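Local structure of MHC class I antigen (Ctenopharyngodon idella, 5H5Z) at residues W48-E53 / K166-G171; Q107-Q111 / N152-L156; V79-Q85 / Y114-F119. The protein probably binds short peptides in its own groove, in complex with beta-2-microglobulin, and presents them at the cell surface for immune recognition. One frame throughout, in Å; residues are numbered along the deposited sequence.

Contact 1. Residues W48-E53 / K166-G171; sequences WIRQNE and KYVAYG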
# COMPACT_ATOMS: atom_id res chain seq x y z
N TRP A 48 -18.39 -1.23 5.92
CA TRP A 48 -19.36 -1.28 4.82
C TRP A 48 -19.61 -2.69 4.27
O TRP A 48 -20.73 -2.98 3.85
CB TRP A 48 -19.07 -0.26 3.71
CG TRP A 48 -17.73 -0.37 3.05
CD1 TRP A 48 -16.63 0.41 3.29
CD2 TRP A 48 -17.35 -1.28 2.01
NE1 TRP A 48 -15.59 0.03 2.48
CE2 TRP A 48 -16.00 -1.01 1.69
CE3 TRP A 48 -18.02 -2.32 1.33
CZ2 TRP A 48 -15.31 -1.73 0.71
CZ3 TRP A 48 -17.33 -3.03 0.36
CH2 TRP A 48 -15.98 -2.73 0.06
N ILE A 49 -18.59 -3.55 4.27
CA ILE A 49 -18.81 -4.95 3.86
C ILE A 49 -19.51 -5.75 4.97
O ILE A 49 -20.37 -6.58 4.67
CB ILE A 49 -17.52 -5.65 3.32
CG1 ILE A 49 -17.87 -6.97 2.61
CG2 ILE A 49 -16.47 -5.87 4.40
CD1 ILE A 49 -18.57 -6.80 1.28
N ARG A 50 -19.18 -5.46 6.23
CA ARG A 50 -19.82 -6.11 7.39
C ARG A 50 -21.32 -5.85 7.43
O ARG A 50 -22.10 -6.75 7.76
CB ARG A 50 -19.20 -5.62 8.71
CG ARG A 50 -17.79 -6.11 8.98
CD ARG A 50 -17.34 -5.71 10.38
NE ARG A 50 -15.94 -6.05 10.61
CZ ARG A 50 -14.92 -5.20 10.50
NH1 ARG A 50 -15.13 -3.93 10.16
NH2 ARG A 50 -13.68 -5.63 10.73
N GLN A 51 -21.72 -4.63 7.09
CA GLN A 51 -23.12 -4.22 7.19
C GLN A 51 -23.97 -4.75 6.05
O GLN A 51 -25.21 -4.73 6.12
CB GLN A 51 -23.21 -2.70 7.26
CG GLN A 51 -22.72 -2.10 8.57
CD GLN A 51 -22.97 -0.61 8.67
OE1 GLN A 51 -22.82 0.13 7.70
NE2 GLN A 51 -23.34 -0.16 9.87
N ASN A 52 -23.32 -5.25 5.00
CA ASN A 52 -24.01 -5.55 3.75
C ASN A 52 -23.88 -6.98 3.22
O ASN A 52 -24.62 -7.38 2.32
CB ASN A 52 -23.60 -4.54 2.69
CG ASN A 52 -24.21 -3.18 2.93
OD1 ASN A 52 -25.41 -2.99 2.73
ND2 ASN A 52 -23.40 -2.23 3.38
N GLU A 53 -22.94 -7.74 3.77
CA GLU A 53 -22.84 -9.16 3.48
C GLU A 53 -22.68 -9.92 4.79
O GLU A 53 -22.30 -9.33 5.81
CB GLU A 53 -21.68 -9.47 2.53
CG GLU A 53 -21.79 -8.86 1.14
CD GLU A 53 -22.92 -9.43 0.30
OE1 GLU A 53 -23.22 -8.84 -0.75
OE2 GLU A 53 -23.50 -10.47 0.68
N LYS A 166 -21.77 -3.22 -6.60
CA LYS A 166 -22.38 -3.50 -5.30
C LYS A 166 -21.56 -2.90 -4.15
O LYS A 166 -22.13 -2.27 -3.25
CB LYS A 166 -22.58 -5.01 -5.08
CG LYS A 166 -23.68 -5.66 -5.89
CD LYS A 166 -23.59 -7.17 -5.76
CE LYS A 166 -24.95 -7.82 -5.64
NZ LYS A 166 -25.60 -7.52 -4.33
N TYR A 167 -20.24 -3.10 -4.19
CA TYR A 167 -19.34 -2.60 -3.14
C TYR A 167 -19.34 -1.08 -3.07
O TYR A 167 -19.32 -0.50 -1.97
CB TYR A 167 -17.90 -3.11 -3.33
CG TYR A 167 -17.76 -4.63 -3.32
CD1 TYR A 167 -18.63 -5.43 -2.56
CD2 TYR A 167 -16.76 -5.26 -4.06
CE1 TYR A 167 -18.50 -6.81 -2.55
CE2 TYR A 167 -16.62 -6.65 -4.05
CZ TYR A 167 -17.49 -7.41 -3.29
OH TYR A 167 -17.37 -8.79 -3.27
N VAL A 168 -19.37 -0.43 -4.23
CA VAL A 168 -19.39 1.03 -4.31
C VAL A 168 -20.66 1.57 -3.64
O VAL A 168 -20.59 2.54 -2.89
CB VAL A 168 -19.20 1.55 -5.75
CG1 VAL A 168 -19.38 3.07 -5.83
CG2 VAL A 168 -17.82 1.19 -6.27
N ALA A 169 -21.80 0.92 -3.89
CA ALA A 169 -23.05 1.29 -3.22
C ALA A 169 -23.01 1.05 -1.71
O ALA A 169 -23.43 1.91 -0.93
CB ALA A 169 -24.23 0.58 -3.86
N TYR A 170 -22.50 -0.11 -1.30
CA TYR A 170 -22.32 -0.42 0.12
C TYR A 170 -21.48 0.64 0.83
O TYR A 170 -21.83 1.09 1.92
CB TYR A 170 -21.61 -1.76 0.33
CG TYR A 170 -22.32 -3.01 -0.16
CD1 TYR A 170 -23.70 -3.03 -0.38
CD2 TYR A 170 -21.60 -4.19 -0.34
CE1 TYR A 170 -24.33 -4.19 -0.81
CE2 TYR A 170 -22.22 -5.35 -0.77
CZ TYR A 170 -23.58 -5.35 -1.00
OH TYR A 170 -24.17 -6.51 -1.42
N GLY A 171 -20.36 1.03 0.22
CA GLY A 171 -19.42 1.94 0.86
C GLY A 171 -19.38 3.34 0.28
O GLY A 171 -18.39 4.04 0.43
O HOH W 1 -24.13 0.55 3.81
O HOH W 2 -26.79 -6.83 0.61
O HOH W 3 -25.35 -9.65 -2.25
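Asn52 lies flat against the Tyr170 ring, its amide only 3° from parallel with it. CB of Asn52 sits above the middle of the ring, 3.3 Å from the centroid, a CH-pi contact, while the carbonyl O of Lys166 approaches the opposite face near its rim. ND2 of Asn52 donates an almost straight bond of 2.8 Å back to Trp48 O, in the planes of both the carbonyl and its own amide, which fixes the rotation of the stacked group. Water 1 joins the same ND2 to Tyr170 O.

CG of Trp48 stands between its backbone N and carbonyl carbon (chi1 59°), which swings the indole across the end of helix 148-170. Gly171 CA rests over one face of the indole, 3.6 Å from Trp48 CG, and further along Trp48 CZ3 meets Tyr167 CB at 3.7 Å. This is where the short helix 47-50 of the alpha-1 domain packs on the last turn of the long alpha-2 helix, closing one end of the MHC class I groove. Tyr167 points its OH into that groove, bonding Tyr57 and the peptide backbone, while the Ile49 side chain lies beside that of Tyr167, pointing the same way, its CD1 3.8 Å from Tyr167 CE1.

Toward the partly exposed side Tyr170 OH donates to Glu53 OE1 over 2.6 Å, from above the carboxylate plane, the Glu53 chain being bent at chi2 (-67°) to arrive there. Water 3 links the same OE1 to Lys166 NZ, whose own bond to Tyr170 OH is weak; with the ammonium 4.5 Å from Glu53 OE1, the negative carboxylate is probably favoured.

Contact 2. Residues Q107-Q111 / N152-L156; sequences QGFYQ and NKGYL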
# COMPACT_ATOMS: atom_id res chain seq x y z
N GLN A 107 -12.01 -1.44 -17.36
CA GLN A 107 -10.68 -1.97 -17.65
C GLN A 107 -10.49 -3.16 -16.72
O GLN A 107 -11.22 -3.32 -15.74
CB GLN A 107 -9.60 -0.91 -17.38
CG GLN A 107 -9.70 0.36 -18.22
CD GLN A 107 -9.05 0.24 -19.59
OE1 GLN A 107 -8.20 -0.62 -19.83
NE2 GLN A 107 -9.45 1.12 -20.51
N GLY A 108 -9.51 -4.01 -17.03
CA GLY A 108 -9.18 -5.12 -16.15
C GLY A 108 -7.83 -5.72 -16.48
O GLY A 108 -7.33 -5.55 -17.59
N PHE A 109 -7.25 -6.41 -15.51
CA PHE A 109 -5.94 -7.05 -15.66
C PHE A 109 -5.90 -8.38 -14.92
O PHE A 109 -6.68 -8.60 -13.99
CB PHE A 109 -4.83 -6.12 -15.15
CG PHE A 109 -4.92 -5.83 -13.68
CD1 PHE A 109 -5.78 -4.85 -13.20
CD2 PHE A 109 -4.15 -6.55 -12.76
CE1 PHE A 109 -5.88 -4.58 -11.84
CE2 PHE A 109 -4.24 -6.29 -11.40
CZ PHE A 109 -5.10 -5.31 -10.94
N TYR A 110 -4.98 -9.25 -15.33
CA TYR A 110 -4.80 -10.56 -14.69
C TYR A 110 -3.34 -10.96 -14.90
O TYR A 110 -2.90 -11.15 -16.03
CB TYR A 110 -5.76 -11.59 -15.31
CG TYR A 110 -6.48 -12.47 -14.30
CD1 TYR A 110 -5.78 -13.41 -13.54
CD2 TYR A 110 -7.86 -12.37 -14.13
CE1 TYR A 110 -6.44 -14.20 -12.61
CE2 TYR A 110 -8.53 -13.17 -13.22
CZ TYR A 110 -7.82 -14.08 -12.46
OH TYR A 110 -8.48 -14.88 -11.55
N GLN A 111 -2.60 -11.08 -13.80
CA GLN A 111 -1.13 -11.23 -13.86
C GLN A 111 -0.61 -12.18 -12.79
O GLN A 111 -1.14 -12.25 -11.68
CB GLN A 111 -0.45 -9.87 -13.69
CG GLN A 111 -0.80 -8.84 -14.75
CD GLN A 111 -0.51 -7.42 -14.32
OE1 GLN A 111 0.03 -7.17 -13.25
NE2 GLN A 111 -0.88 -6.47 -15.17
N ASN A 152 -11.17 -15.84 -17.57
CA ASN A 152 -10.66 -14.68 -16.86
C ASN A 152 -11.24 -13.38 -17.40
O ASN A 152 -11.66 -12.53 -16.62
CB ASN A 152 -9.13 -14.65 -16.94
CG ASN A 152 -8.45 -15.67 -16.03
OD1 ASN A 152 -7.24 -15.65 -15.90
ND2 ASN A 152 -9.23 -16.54 -15.38
N LYS A 153 -11.27 -13.23 -18.72
CA LYS A 153 -11.93 -12.08 -19.37
C LYS A 153 -13.41 -11.99 -18.99
O LYS A 153 -13.91 -10.89 -18.68
CB LYS A 153 -11.76 -12.15 -20.89
CG LYS A 153 -12.48 -11.06 -21.68
CD LYS A 153 -12.45 -11.38 -23.17
CE LYS A 153 -13.30 -10.41 -23.98
NZ LYS A 153 -12.66 -9.07 -24.11
N GLY A 154 -14.11 -13.12 -19.01
CA GLY A 154 -15.51 -13.17 -18.57
C GLY A 154 -15.68 -12.66 -17.15
O GLY A 154 -16.55 -11.83 -16.88
N TYR A 155 -14.83 -13.15 -16.25
CA TYR A 155 -14.83 -12.68 -14.87
C TYR A 155 -14.56 -11.17 -14.76
O TYR A 155 -15.29 -10.45 -14.06
CB TYR A 155 -13.82 -13.45 -14.01
CG TYR A 155 -13.62 -12.80 -12.65
CD1 TYR A 155 -14.52 -13.05 -11.61
CD2 TYR A 155 -12.58 -11.89 -12.44
CE1 TYR A 155 -14.37 -12.43 -10.38
CE2 TYR A 155 -12.43 -11.26 -11.22
CZ TYR A 155 -13.32 -11.54 -10.19
OH TYR A 155 -13.15 -10.92 -8.98
N LEU A 156 -13.52 -10.70 -15.43
CA LEU A 156 -13.11 -9.29 -15.31
C LEU A 156 -14.16 -8.31 -15.81
O LEU A 156 -14.42 -7.28 -15.19
CB LEU A 156 -11.79 -9.04 -16.04
CG LEU A 156 -10.52 -9.66 -15.45
CD1 LEU A 156 -9.34 -9.43 -16.39
CD2 LEU A 156 -10.21 -9.10 -14.07
O HOH W 4 -13.34 -5.09 -16.50
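Tyr110 leaves its strand with chi1 at -135°, away from any staggered position, and this turn lays one face of its ring against Asn152. On the helix, CG of Asn152 stands anti to the carbonyl carbon (chi1 -76°), which carries the amide over that face. The two planar groups are stacked, 14° from parallel, although the side chains themselves cross at about a right angle. OD1 of Asn152 hangs over the centre of the ring, 3.6 Å from Tyr110 CD1, and Asn152 CB lies off-centre above the CD2 side, 3.8 Å from that atom. No hydrogen bond is made between the pair, which is held by plane-on-plane packing and the off-centre CH-pi contact of CB.

Leu156 works at the ring's edge. Its CD1 is in the ring plane, 4.0 Å from Tyr110 CD2, and its CD2 methyl reaches the strand backbone, 3.6 Å from Phe109 O. Gly108 has no side chain here, and its CA comes within 5.8 Å of Leu156 CA, the closest pair of CA atoms across the contact. Just beyond, water 4 donates to both Gln107 O (2.9 Å) and Leu156 O (2.8 Å), tying strand to helix where direct bonds are absent. Tyr155 CD2 touches the same Tyr110 ring more loosely, at 4.3 Å from CE2.

The hydroxyls of both tyrosines look into the groove: Tyr110 OH bonds a polar side chain of the bound peptide, Tyr155 OH the peptide backbone. On the far side of the strand Phe109 makes a cation-pi contact with Lys59 of beta-2-microglobulin. Here the alpha-2 helix lies on the eight-stranded antiparallel sheet, one wall of the MHC class I platform on its floor, with peptide-binding tyrosines between them.

Contact 3. Residues V79-Q85 / Y114-F119; sequences VMERFNQ and YDGEDF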
# COMPACT_ATOMS: atom_id res chain seq x y z
N VAL A 79 6.57 -24.55 -11.00
CA VAL A 79 7.48 -23.50 -11.47
C VAL A 79 8.90 -23.63 -10.88
O VAL A 79 9.88 -23.46 -11.60
CB VAL A 79 6.87 -22.08 -11.32
CG1 VAL A 79 6.46 -21.80 -9.88
CG2 VAL A 79 7.79 -21.00 -11.86
N MET A 80 8.99 -23.97 -9.59
CA MET A 80 10.29 -24.18 -8.92
C MET A 80 11.13 -25.23 -9.63
O MET A 80 12.33 -25.05 -9.85
CB MET A 80 10.10 -24.58 -7.44
CG MET A 80 9.44 -23.53 -6.55
SD MET A 80 9.46 -23.93 -4.79
CE MET A 80 8.36 -25.34 -4.71
N GLU A 81 10.47 -26.33 -9.99
CA GLU A 81 11.11 -27.43 -10.71
C GLU A 81 11.63 -26.98 -12.08
O GLU A 81 12.69 -27.42 -12.52
CB GLU A 81 10.14 -28.61 -10.86
CG GLU A 81 9.90 -29.37 -9.57
CD GLU A 81 8.61 -30.18 -9.57
OE1 GLU A 81 7.80 -30.04 -10.51
OE2 GLU A 81 8.41 -30.97 -8.62
N ARG A 82 10.88 -26.09 -12.73
CA ARG A 82 11.25 -25.59 -14.05
C ARG A 82 12.46 -24.65 -14.02
O ARG A 82 13.23 -24.59 -14.99
CB ARG A 82 10.04 -24.96 -14.75
CG ARG A 82 9.29 -25.99 -15.58
CD ARG A 82 7.77 -25.91 -15.45
NE ARG A 82 7.20 -24.79 -16.19
CZ ARG A 82 5.92 -24.70 -16.56
NH1 ARG A 82 5.49 -23.64 -17.21
NH2 ARG A 82 5.06 -25.68 -16.28
N PHE A 83 12.66 -23.96 -12.90
CA PHE A 83 13.86 -23.16 -12.69
C PHE A 83 14.99 -23.95 -12.02
O PHE A 83 16.05 -23.39 -11.71
CB PHE A 83 13.55 -21.89 -11.88
CG PHE A 83 12.90 -20.81 -12.69
CD1 PHE A 83 13.66 -19.86 -13.35
CD2 PHE A 83 11.51 -20.74 -12.79
CE1 PHE A 83 13.06 -18.85 -14.10
CE2 PHE A 83 10.90 -19.73 -13.53
CZ PHE A 83 11.68 -18.79 -14.18
N ASN A 84 14.75 -25.24 -11.80
CA ASN A 84 15.70 -26.14 -11.13
C ASN A 84 16.03 -25.69 -9.71
O ASN A 84 17.20 -25.64 -9.31
CB ASN A 84 16.98 -26.32 -11.97
CG ASN A 84 16.70 -26.81 -13.37
OD1 ASN A 84 15.87 -27.70 -13.58
ND2 ASN A 84 17.40 -26.24 -14.35
N GLN A 85 14.99 -25.36 -8.96
CA GLN A 85 15.14 -24.89 -7.58
C GLN A 85 14.34 -25.79 -6.63
O GLN A 85 13.14 -25.61 -6.45
CB GLN A 85 14.68 -23.43 -7.47
CG GLN A 85 15.45 -22.44 -8.34
CD GLN A 85 14.73 -21.11 -8.52
OE1 GLN A 85 13.51 -21.04 -8.42
NE2 GLN A 85 15.49 -20.06 -8.80
N TYR A 114 6.53 -15.14 -10.45
CA TYR A 114 7.31 -16.09 -9.68
C TYR A 114 8.54 -15.38 -9.13
O TYR A 114 9.26 -14.70 -9.88
CB TYR A 114 7.71 -17.29 -10.54
CG TYR A 114 8.62 -18.26 -9.82
CD1 TYR A 114 8.15 -19.00 -8.73
CD2 TYR A 114 9.94 -18.44 -10.21
CE1 TYR A 114 8.96 -19.89 -8.06
CE2 TYR A 114 10.77 -19.33 -9.55
CZ TYR A 114 10.28 -20.05 -8.48
OH TYR A 114 11.09 -20.93 -7.82
N ASP A 115 8.79 -15.56 -7.84
CA ASP A 115 9.85 -14.83 -7.11
C ASP A 115 9.85 -13.33 -7.42
O ASP A 115 10.91 -12.72 -7.59
CB ASP A 115 11.23 -15.48 -7.34
CG ASP A 115 11.39 -16.79 -6.60
OD1 ASP A 115 10.66 -17.02 -5.62
OD2 ASP A 115 12.26 -17.60 -6.98
N GLY A 116 8.66 -12.75 -7.51
CA GLY A 116 8.50 -11.31 -7.73
C GLY A 116 8.85 -10.81 -9.12
O GLY A 116 9.06 -9.61 -9.30
N GLU A 117 8.91 -11.71 -10.09
CA GLU A 117 9.15 -11.34 -11.48
C GLU A 117 8.03 -11.85 -12.39
O GLU A 117 7.54 -12.97 -12.19
CB GLU A 117 10.49 -11.90 -11.96
CG GLU A 117 11.70 -11.21 -11.36
CD GLU A 117 13.00 -11.70 -11.97
OE1 GLU A 117 13.23 -12.93 -11.99
OE2 GLU A 117 13.79 -10.85 -12.43
N ASP A 118 7.64 -11.05 -13.38
CA ASP A 118 6.58 -11.43 -14.34
C ASP A 118 6.73 -12.87 -14.80
O ASP A 118 7.83 -13.31 -15.15
CB ASP A 118 6.59 -10.52 -15.57
CG ASP A 118 6.08 -9.12 -15.28
OD1 ASP A 118 5.58 -8.86 -14.16
OD2 ASP A 118 6.18 -8.26 -16.18
N PHE A 119 5.62 -13.61 -14.80
CA PHE A 119 5.59 -14.98 -15.30
C PHE A 119 4.64 -15.06 -16.51
O PHE A 119 5.10 -15.27 -17.63
CB PHE A 119 5.20 -15.96 -14.18
CG PHE A 119 5.33 -17.41 -14.56
CD1 PHE A 119 6.58 -18.03 -14.58
CD2 PHE A 119 4.20 -18.17 -14.88
CE1 PHE A 119 6.70 -19.37 -14.92
CE2 PHE A 119 4.32 -19.52 -15.21
CZ PHE A 119 5.57 -20.12 -15.23
O HOH W 5 13.78 -17.47 -9.32
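Val79 sets both methyls against one face of the Tyr114 ring: CG2 sits over it, 3.7 Å from the ring centroid, and CG1 leans to the rim, 3.5 Å from CD1. With CG anti to the backbone N (chi1 175°), Tyr114 is sent from its beta turn toward helix 55-82, while the carboxylate carbon of Asp115 lies over the opposite face. Phe83 slides past the same ring in the opposite direction; the planes are 23° apart and the rings, displaced from each other, barely overlap, touching at Phe83 CD2 and Tyr114 CE2, 3.6 Å apart. Val79 CG2 also touches Phe119 CE1, at 3.6 Å, and Arg82 crosses that ring, with NH1 near its edge and bonded to Gln135 O and Thr139 OG1.

Tyr114 OH reaches the C-terminal end of helix 55-82, which closes in a Schellman motif at Asn84. There Gln85 OE1 meets it near the ring plane in a very short bond of 2.5 Å donated by the hydroxyl, and Met80 CG packs 3.3 Å from Tyr114 OH. Water 5 bridges Gln85 NE2 and Asp115 OD2, which also bonds His90.

Val79 touches an apolar peptide side chain and Arg82 the peptide backbone, consistent with the end of the groove that holds the peptide C-terminus. The hydroxyl of the buried Tyr114 is taken up by a neutral amide oxygen, though the bond is too short for its length to carry weight.

How the contacts relate
All three contacts lie in the peptide-binding platform and each reaches the bound peptide, from one end of the groove to the other. Contacts 1 and 3 are furthest apart, with centres 38 Å from each other; contact 2 sits between them, about 22 Å from contact 1 and 23 Å from contact 3, centre to centre. Contacts 1 and 2 share helix 148-170, their nearest atoms about 7 Å apart, and between them along that helix Cys160 is joined by a disulfide to Cys98 of the sheet. Contacts 2 and 3 are linked by the neighbouring strands 106-114 and 117-123, without otherwise touching, and both also touch beta-2-microglobulin beneath the sheet.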